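Local structure of Melibiose/raffinose/stachyose-binding protein MelE (Bacillus subtilis subsp. subtilis str. 168, 4R6H) at residues A328-P333 with K337-A342; T36-M41 with E76-V81; K216-G221 with L377-G382. The protein binds melibiose, raffinose and stachyose and serves as the solute-binding component of the MelEDC-MsmX ABC transporter that imports these sugars. All blocks are in the same frame, centred on the assembly; numbering follows the deposited sequence.

Contact 1: residues A328-P333 with K337-A342; sequences AFMARP and KQMAEA
E341 OE2 is gripped twice, by K337 NZ and by the backbone N of D355, while the same lysine's backbone N donates to P333 O across the contact. K337 NZ meets E341 OE2 on its syn side at 2.8 Å in a salt bridge. The lysine chain runs extended until its last bond, where chi4 of -71° turns the ammonium back toward the glutamate one turn on. At the other end of the residue, the backbone bond, 2.9 Å from K337 N to P333 O, is the i to i+4 link of the first turn of helix 333-343, whose N-cap is R332. On the buried side the two helices meet through methionines. M330 is bent at chi2 and chi3, which brings its methyl CE to within 3.8 Å of M339 CG; M339 CB and SD flank the same methyl slightly farther off. This is apolar packing of a methyl against a bent thioether chain. Around this pair, M330 rests on F50 of helix 44-60 and on Y136 of strand 136-137, while R332 reaches E60 in a salt bridge and A342 O accepts from S45 OG, so helices 320-331 and 333-343 both border helix 44-60.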
loop_
_atom_site.group_PDB
_atom_site.type_symbol
_atom_site.label_atom_id
_atom_site.label_comp_id
_atom_site.label_asym_id
_atom_site.label_seq_id
_atom_site.Cartn_x
_atom_site.Cartn_y
_atom_site.Cartn_z
ATOM N N ALA A 328 -10.784 9.949 -18.819
ATOM C CA ALA A 328 -9.919 10.727 -19.715
ATOM C C ALA A 328 -9.633 12.120 -19.165
ATOM O O ALA A 328 -8.518 12.629 -19.300
ATOM C CB ALA A 328 -10.506 10.802 -21.119
ATOM N N PHE A 329 -10.639 12.734 -18.548
ATOM C CA PHE A 329 -10.496 14.024 -17.930
ATOM C C PHE A 329 -9.471 13.924 -16.784
ATOM O O PHE A 329 -8.598 14.774 -16.653
ATOM C CB PHE A 329 -11.862 14.528 -17.433
ATOM C CG PHE A 329 -11.794 15.790 -16.650
ATOM C CD1 PHE A 329 -11.628 15.740 -15.286
ATOM C CD2 PHE A 329 -11.957 17.036 -17.255
ATOM C CE1 PHE A 329 -11.537 16.901 -14.522
ATOM C CE2 PHE A 329 -11.894 18.198 -16.504
ATOM C CZ PHE A 329 -11.705 18.125 -15.128
ATOM N N MET A 330 -9.640 12.946 -15.907
ATOM C CA MET A 330 -8.720 12.765 -14.777
ATOM C C MET A 330 -7.263 12.512 -15.216
ATOM O O MET A 330 -6.316 12.912 -14.509
ATOM C CB MET A 330 -9.212 11.618 -13.892
ATOM C CG MET A 330 -10.461 11.960 -13.100
ATOM S SD MET A 330 -10.336 13.275 -11.896
ATOM C CE MET A 330 -9.266 12.534 -10.655
ATOM N N ALA A 331 -7.104 11.904 -16.395
ATOM C CA ALA A 331 -5.794 11.544 -16.948
ATOM C C ALA A 331 -5.075 12.707 -17.621
ATOM O O ALA A 331 -3.882 12.591 -17.932
ATOM C CB ALA A 331 -5.930 10.393 -17.936
ATOM N N ARG A 332 -5.766 13.798 -17.881
ATOM C CA ARG A 332 -5.085 14.999 -18.431
ATOM C C ARG A 332 -3.952 15.374 -17.448
ATOM O O ARG A 332 -4.171 15.403 -16.244
ATOM C CB ARG A 332 -6.058 16.152 -18.566
ATOM C CG ARG A 332 -7.149 15.908 -19.579
ATOM C CD ARG A 332 -8.027 17.149 -19.623
ATOM N NE ARG A 332 -9.172 16.916 -20.484
ATOM C CZ ARG A 332 -10.254 17.680 -20.532
ATOM N NH1 ARG A 332 -10.351 18.765 -19.806
ATOM N NH2 ARG A 332 -11.228 17.371 -21.398
ATOM N N PRO A 333 -2.761 15.707 -17.954
ATOM C CA PRO A 333 -1.634 15.884 -17.030
ATOM C C PRO A 333 -1.838 16.879 -15.879
ATOM O O PRO A 333 -1.456 16.590 -14.752
ATOM C CB PRO A 333 -0.503 16.371 -17.945
ATOM C CG PRO A 333 -0.856 15.833 -19.293
ATOM C CD PRO A 333 -2.361 15.756 -19.366
ATOM N N LYS A 337 -1.739 15.461 -12.119
ATOM C CA LYS A 337 -0.732 15.994 -11.192
ATOM C C LYS A 337 -1.384 16.493 -9.910
ATOM O O LYS A 337 -0.953 16.181 -8.783
ATOM C CB LYS A 337 0.077 17.113 -11.878
ATOM C CG LYS A 337 1.183 17.732 -11.034
ATOM C CD LYS A 337 1.921 18.770 -11.868
ATOM C CE LYS A 337 3.123 19.356 -11.157
ATOM N NZ LYS A 337 2.760 20.249 -10.034
ATOM N N GLN A 338 -2.471 17.255 -10.066
ATOM C CA GLN A 338 -3.209 17.769 -8.937
ATOM C C GLN A 338 -3.742 16.675 -8.018
ATOM O O GLN A 338 -3.564 16.689 -6.787
ATOM C CB GLN A 338 -4.312 18.708 -9.425
ATOM C CG GLN A 338 -5.105 19.344 -8.321
ATOM C CD GLN A 338 -6.181 20.261 -8.866
ATOM O OE1 GLN A 338 -6.249 20.488 -10.062
ATOM N NE2 GLN A 338 -7.044 20.736 -7.986
ATOM N N MET A 339 -4.408 15.693 -8.621
ATOM C CA MET A 339 -4.949 14.607 -7.822
ATOM C C MET A 339 -3.843 13.810 -7.118
ATOM O O MET A 339 -3.949 13.525 -5.941
ATOM C CB MET A 339 -5.833 13.710 -8.668
ATOM C CG MET A 339 -6.643 12.693 -7.910
ATOM S SD MET A 339 -7.977 13.415 -6.910
ATOM C CE MET A 339 -7.342 13.266 -5.242
ATOM N N ALA A 340 -2.770 13.476 -7.845
ATOM C CA ALA A 340 -1.678 12.729 -7.238
ATOM C C ALA A 340 -1.046 13.468 -6.071
ATOM O O ALA A 340 -0.813 12.881 -5.002
ATOM C CB ALA A 340 -0.644 12.362 -8.298
ATOM N N GLU A 341 -0.798 14.759 -6.249
ATOM C CA GLU A 341 -0.237 15.527 -5.147
ATOM C C GLU A 341 -1.105 15.529 -3.880
ATOM O O GLU A 341 -0.612 15.481 -2.758
ATOM C CB GLU A 341 0.060 16.954 -5.614
ATOM C CG GLU A 341 1.271 16.986 -6.532
ATOM C CD GLU A 341 1.586 18.336 -7.157
ATOM O OE1 GLU A 341 0.942 19.347 -6.806
ATOM O OE2 GLU A 341 2.495 18.379 -8.018
ATOM N N ALA A 342 -2.410 15.562 -4.048
ATOM C CA ALA A 342 -3.319 15.485 -2.906
ATOM C C ALA A 342 -3.203 14.185 -2.121
ATOM O O ALA A 342 -3.484 14.138 -0.938
ATOM C CB ALA A 342 -4.737 15.693 -3.365
#

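Contact 2: residues T36-M41 with E76-V81; sequences TIYSTM and ENMMRV
The Y38 ring and the M79 side chain slide past each other in opposite directions, with the thioether obliquely placed against the phenol. M79 SD lies 3.4 Å from Y38 CD2 and 4.3 Å from the ring centroid, 50° off the ring normal, a Met-aromatic contact neither squarely over the face nor in the plane. M79 CG follows at 4.0 Å from the same CD2, so sulfur and methylene both touch one flank of the ring. The bend at chi2 of M79 (-64°) carries the sulfur to the tyrosine, and the further bend at chi3 turns only the terminal methyl. M78 comes differently: its chain crosses the tyrosine at about a right angle, and its CB sits at the ring edge, near the plane, 4.2 Å from Y38 CE2. Beyond this edge the hydroxyl Y38 OH is hydrogen-bonded to R82 NE, one turn further along the same helix, which ties down the polar end, and the H69 ring meets the tyrosine with planes at about 35°. A leucine in place of Y38 would probably leave R82 NE without its hydroxyl partner and open a gap beside M79 SD. After the tyrosine the strand leaves through an ST turn, in which M41 N donates to S39 OG at 3.1 Å. Y38 and its neighbours alternate between two layers: I37 and S39 pack on F50 of helix 44-60, Y38 on helix 75-84. Strand 33-38 runs parallel to strand 64-69, with helix 44-60 joining them in a beta-alpha-beta crossover. Backbone bonds from I37 and S39 reach strand 64-69, others from T36 and Y38 reach L91, and M79 also leans on Y102 of helix 98-102.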
loop_
_atom_site.group_PDB
_atom_site.type_symbol
_atom_site.label_atom_id
_atom_site.label_comp_id
_atom_site.label_asym_id
_atom_site.label_seq_id
_atom_site.Cartn_x
_atom_site.Cartn_y
_atom_site.Cartn_z
ATOM N N THR A 36 -22.155 8.166 -11.030
ATOM C CA THR A 36 -21.840 7.758 -9.681
ATOM C C THR A 36 -20.429 7.196 -9.609
ATOM O O THR A 36 -20.040 6.354 -10.426
ATOM C CB THR A 36 -22.824 6.712 -9.154
ATOM O OG1 THR A 36 -22.898 5.616 -10.070
ATOM C CG2 THR A 36 -24.230 7.324 -8.979
ATOM N N ILE A 37 -19.683 7.699 -8.635
ATOM C CA ILE A 37 -18.267 7.323 -8.465
ATOM C C ILE A 37 -18.029 6.925 -7.011
ATOM O O ILE A 37 -18.378 7.679 -6.077
ATOM C CB ILE A 37 -17.333 8.497 -8.765
ATOM C CG1 ILE A 37 -17.665 9.099 -10.122
ATOM C CG2 ILE A 37 -15.852 8.068 -8.654
ATOM C CD1 ILE A 37 -16.705 10.160 -10.613
ATOM N N TYR A 38 -17.468 5.731 -6.800
ATOM C CA TYR A 38 -17.080 5.278 -5.460
ATOM C C TYR A 38 -15.554 5.347 -5.335
ATOM O O TYR A 38 -14.838 4.974 -6.284
ATOM C CB TYR A 38 -17.488 3.818 -5.223
ATOM C CG TYR A 38 -18.842 3.541 -4.599
ATOM C CD1 TYR A 38 -19.941 4.339 -4.855
ATOM C CD2 TYR A 38 -18.992 2.414 -3.782
ATOM C CE1 TYR A 38 -21.184 4.048 -4.268
ATOM C CE2 TYR A 38 -20.205 2.115 -3.185
ATOM C CZ TYR A 38 -21.294 2.920 -3.436
ATOM O OH TYR A 38 -22.491 2.581 -2.833
ATOM N N SER A 39 -15.086 5.740 -4.149
ATOM C CA SER A 39 -13.686 5.947 -3.855
ATOM C C SER A 39 -13.327 5.469 -2.449
ATOM O O SER A 39 -14.115 5.736 -1.514
ATOM C CB SER A 39 -13.321 7.429 -4.022
ATOM O OG SER A 39 -11.964 7.676 -3.608
ATOM N N THR A 40 -12.148 4.854 -2.315
ATOM C CA THR A 40 -11.579 4.526 -0.977
ATOM C C THR A 40 -10.705 5.625 -0.364
ATOM O O THR A 40 -10.084 5.393 0.666
ATOM C CB THR A 40 -10.775 3.218 -1.003
ATOM O OG1 THR A 40 -9.537 3.354 -1.733
ATOM C CG2 THR A 40 -11.614 2.062 -1.505
ATOM N N MET A 41 -10.653 6.790 -0.997
ATOM C CA MET A 41 -9.842 7.890 -0.472
ATOM C C MET A 41 -10.309 8.243 0.934
ATOM O O MET A 41 -11.487 8.184 1.229
ATOM C CB MET A 41 -9.897 9.112 -1.367
ATOM C CG MET A 41 -9.176 8.915 -2.664
ATOM S SD MET A 41 -9.250 10.365 -3.713
ATOM C CE MET A 41 -8.586 9.748 -5.256
ATOM N N GLU A 76 -16.172 -2.083 1.323
ATOM C CA GLU A 76 -16.150 -3.470 0.906
ATOM C C GLU A 76 -17.546 -4.100 0.964
ATOM O O GLU A 76 -17.953 -4.786 0.028
ATOM C CB GLU A 76 -15.164 -4.292 1.743
ATOM C CG GLU A 76 -15.007 -5.724 1.275
ATOM C CD GLU A 76 -14.020 -6.508 2.129
ATOM O OE1 GLU A 76 -13.083 -5.889 2.672
ATOM O OE2 GLU A 76 -14.183 -7.735 2.255
ATOM N N ASN A 77 -18.245 -3.882 2.068
ATOM C CA ASN A 77 -19.597 -4.409 2.217
ATOM C C ASN A 77 -20.570 -3.866 1.164
ATOM O O ASN A 77 -21.343 -4.597 0.555
ATOM C CB ASN A 77 -20.114 -4.096 3.629
ATOM C CG ASN A 77 -19.462 -4.962 4.717
ATOM O OD1 ASN A 77 -19.149 -6.122 4.493
ATOM N ND2 ASN A 77 -19.266 -4.379 5.913
ATOM N N MET A 78 -20.510 -2.569 0.912
ATOM C CA MET A 78 -21.381 -1.967 -0.100
ATOM C C MET A 78 -21.064 -2.482 -1.497
ATOM O O MET A 78 -21.957 -2.786 -2.266
ATOM C CB MET A 78 -21.276 -0.445 -0.044
ATOM C CG MET A 78 -21.915 0.124 1.205
ATOM S SD MET A 78 -21.696 1.896 1.307
ATOM C CE MET A 78 -22.674 2.305 2.754
ATOM N N MET A 79 -19.783 -2.618 -1.835
ATOM C CA MET A 79 -19.445 -3.124 -3.163
ATOM C C MET A 79 -19.790 -4.577 -3.338
ATOM O O MET A 79 -20.157 -4.998 -4.431
ATOM C CB MET A 79 -17.970 -2.829 -3.520
ATOM C CG MET A 79 -17.709 -1.347 -3.779
ATOM S SD MET A 79 -18.595 -0.682 -5.211
ATOM C CE MET A 79 -17.927 -1.725 -6.506
ATOM N N ARG A 80 -19.692 -5.342 -2.250
ATOM C CA ARG A 80 -20.067 -6.743 -2.292
ATOM C C ARG A 80 -21.547 -6.878 -2.646
ATOM O O ARG A 80 -21.917 -7.692 -3.491
ATOM C CB ARG A 80 -19.750 -7.432 -0.961
ATOM C CG ARG A 80 -20.298 -8.856 -0.849
ATOM C CD ARG A 80 -19.996 -9.481 0.509
ATOM N NE ARG A 80 -20.296 -8.618 1.651
ATOM C CZ ARG A 80 -21.486 -8.384 2.217
ATOM N NH1 ARG A 80 -22.604 -8.987 1.822
ATOM N NH2 ARG A 80 -21.536 -7.543 3.247
ATOM N N VAL A 81 -22.372 -6.064 -1.997
ATOM C CA VAL A 81 -23.820 -6.102 -2.212
ATOM C C VAL A 81 -24.098 -5.593 -3.622
ATOM O O VAL A 81 -24.876 -6.197 -4.337
ATOM C CB VAL A 81 -24.549 -5.228 -1.168
ATOM C CG1 VAL A 81 -25.989 -5.019 -1.579
ATOM C CG2 VAL A 81 -24.428 -5.853 0.216
#

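Contact 3: residues K216-G221 with L377-G382; sequences KQLING and LYLPNG
L218 and Y378 bring their backbones close, CA to CA 5.7 Å, where the ends of helices 215-220 and 374-378 meet. The side chain of L218 crosses that of Y378 at about a right angle: L218 CD1 and CB each lie 4.1 Å from Y378 CB, so the leucine covers the root of the tyrosine. I219 takes the ring further out, its CG1 4.0 Å from Y378 CD1 and its CD1 4.0 Å from Y378 CE1, both approaching obliquely. CG1 of I219 stands anti to the carbonyl carbon (chi1 -68°), which sends the longer branch along the tyrosine ring. Elsewhere on the ring, L377 CG lies over one face, offset toward the rim. Contact 3 belongs to the helical part of the lobe that, in the two-lobed solute-binding protein fold, carries the C-terminal helix 401-420. The carbonyls at and just past the end of helix 215-220 are hydrogen-bonded to that helix: L218 O to Y412 OH, I219 O to R416 NH1, G221 O to K413 NZ. At the far side of the contact the two leucines touch through their CD2 methyls, L218 CD2 and L379 CD2 lying 4.3 Å apart. F374 lies against both leucines, F223 is packed by L218, W225 by L379, and P380 continues along helix 401-420 over Y412, L415 and R416.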
loop_
_atom_site.group_PDB
_atom_site.type_symbol
_atom_site.label_atom_id
_atom_site.label_comp_id
_atom_site.label_asym_id
_atom_site.label_seq_id
_atom_site.Cartn_x
_atom_site.Cartn_y
_atom_site.Cartn_z
ATOM N N LYS A 216 2.954 -20.265 -6.582
ATOM C CA LYS A 216 1.987 -21.286 -7.009
ATOM C C LYS A 216 1.326 -21.973 -5.828
ATOM O O LYS A 216 0.102 -22.191 -5.832
ATOM C CB LYS A 216 2.679 -22.324 -7.887
ATOM C CG LYS A 216 3.187 -21.763 -9.190
ATOM C CD LYS A 216 3.678 -22.879 -10.113
ATOM C CE LYS A 216 4.600 -22.378 -11.220
ATOM N NZ LYS A 216 4.970 -23.519 -12.119
ATOM N N GLN A 217 2.113 -22.279 -4.792
ATOM C CA GLN A 217 1.611 -22.966 -3.607
ATOM C C GLN A 217 0.689 -22.097 -2.751
ATOM O O GLN A 217 -0.285 -22.561 -2.189
ATOM C CB GLN A 217 2.769 -23.458 -2.739
ATOM C CG GLN A 217 3.715 -24.435 -3.468
ATOM C CD GLN A 217 4.867 -23.780 -4.211
ATOM O OE1 GLN A 217 4.801 -22.645 -4.675
ATOM N NE2 GLN A 217 5.956 -24.525 -4.332
ATOM N N LEU A 218 0.994 -20.811 -2.671
ATOM C CA LEU A 218 0.096 -19.882 -2.020
ATOM C C LEU A 218 -1.259 -19.808 -2.725
ATOM O O LEU A 218 -2.291 -19.831 -2.060
ATOM C CB LEU A 218 0.700 -18.487 -1.956
ATOM C CG LEU A 218 1.816 -18.359 -0.916
ATOM C CD1 LEU A 218 2.742 -17.231 -1.323
ATOM C CD2 LEU A 218 1.294 -18.186 0.493
ATOM N N ILE A 219 -1.227 -19.710 -4.052
ATOM C CA ILE A 219 -2.468 -19.603 -4.820
ATOM C C ILE A 219 -3.303 -20.890 -4.740
ATOM O O ILE A 219 -4.538 -20.843 -4.623
ATOM C CB ILE A 219 -2.177 -19.202 -6.278
ATOM C CG1 ILE A 219 -1.658 -17.759 -6.300
ATOM C CG2 ILE A 219 -3.433 -19.290 -7.159
ATOM C CD1 ILE A 219 -1.060 -17.330 -7.625
ATOM N N ASN A 220 -2.652 -22.043 -4.794
ATOM C CA ASN A 220 -3.411 -23.305 -4.814
ATOM C C ASN A 220 -3.669 -23.986 -3.463
ATOM O O ASN A 220 -4.203 -25.088 -3.436
ATOM C CB ASN A 220 -2.774 -24.277 -5.807
ATOM C CG ASN A 220 -1.470 -24.901 -5.298
ATOM O OD1 ASN A 220 -1.145 -24.863 -4.098
ATOM N ND2 ASN A 220 -0.730 -25.508 -6.224
ATOM N N GLY A 221 -3.297 -23.360 -2.344
ATOM C CA GLY A 221 -3.641 -23.866 -1.037
ATOM C C GLY A 221 -2.672 -24.831 -0.396
ATOM O O GLY A 221 -2.902 -25.251 0.732
ATOM N N LEU A 377 -2.841 -10.373 -3.206
ATOM C CA LEU A 377 -2.702 -11.284 -4.296
ATOM C C LEU A 377 -2.627 -12.757 -3.896
ATOM O O LEU A 377 -3.068 -13.608 -4.653
ATOM C CB LEU A 377 -1.486 -10.840 -5.139
ATOM C CG LEU A 377 -1.425 -11.237 -6.619
ATOM C CD1 LEU A 377 -2.562 -10.578 -7.388
ATOM C CD2 LEU A 377 -0.093 -10.867 -7.242
ATOM N N TYR A 378 -2.083 -13.060 -2.706
ATOM C CA TYR A 378 -1.672 -14.424 -2.352
ATOM C C TYR A 378 -2.418 -15.063 -1.189
ATOM O O TYR A 378 -2.284 -16.267 -0.989
ATOM C CB TYR A 378 -0.150 -14.454 -2.122
ATOM C CG TYR A 378 0.608 -14.151 -3.379
ATOM C CD1 TYR A 378 0.632 -15.084 -4.412
ATOM C CD2 TYR A 378 1.265 -12.947 -3.585
ATOM C CE1 TYR A 378 1.278 -14.829 -5.607
ATOM C CE2 TYR A 378 1.925 -12.674 -4.758
ATOM C CZ TYR A 378 1.921 -13.609 -5.792
ATOM O OH TYR A 378 2.588 -13.365 -6.980
ATOM N N LEU A 379 -3.210 -14.282 -0.431
ATOM C CA LEU A 379 -3.910 -14.742 0.734
ATOM C C LEU A 379 -5.409 -14.519 0.571
ATOM O O LEU A 379 -5.840 -13.535 -0.074
ATOM C CB LEU A 379 -3.422 -13.994 1.989
ATOM C CG LEU A 379 -1.950 -14.213 2.346
ATOM C CD1 LEU A 379 -1.596 -13.513 3.603
ATOM C CD2 LEU A 379 -1.586 -15.702 2.430
ATOM N N PRO A 380 -6.199 -15.399 1.180
ATOM C CA PRO A 380 -7.643 -15.150 1.159
ATOM C C PRO A 380 -8.011 -13.899 1.946
ATOM O O PRO A 380 -7.339 -13.506 2.909
ATOM C CB PRO A 380 -8.214 -16.391 1.837
ATOM C CG PRO A 380 -7.111 -16.933 2.685
ATOM C CD PRO A 380 -5.851 -16.608 1.945
ATOM N N ASN A 381 -9.095 -13.262 1.520
ATOM C CA ASN A 381 -9.576 -12.087 2.185
ATOM C C ASN A 381 -9.843 -12.379 3.647
ATOM O O ASN A 381 -10.454 -13.403 3.986
ATOM C CB ASN A 381 -10.864 -11.619 1.479
ATOM C CG ASN A 381 -11.346 -10.269 1.962
ATOM O OD1 ASN A 381 -10.562 -9.404 2.354
ATOM N ND2 ASN A 381 -12.651 -10.073 1.904
ATOM N N GLY A 382 -9.369 -11.484 4.526
ATOM C CA GLY A 382 -9.453 -11.679 5.950
ATOM C C GLY A 382 -8.095 -11.902 6.614
ATOM O O GLY A 382 -7.988 -11.802 7.819
#

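Contact 2 closes first along the chain; contact 1 follows, falling entirely within the sequence span between the two halves of contact 3. Contacts 1 and 2 both border helix 44-60, contact 1 through helices 320-331 and 333-343, contact 2 through strand 33-38; with centres 21 Å apart, they touch through M339 CE and M41 CE (3.7 Å). Contact 3 lies on the other side of the chain's centre from contact 1, about 23 Å away at the nearest atoms, probably in the second lobe. Contact 2 meets it through E76 OE2 and N381 ND2 at 2.8 Å, a probable hydrogen bond, with R101 of helix 98-102 touching both residues. This polar link probably spans the lobes in the open conformation.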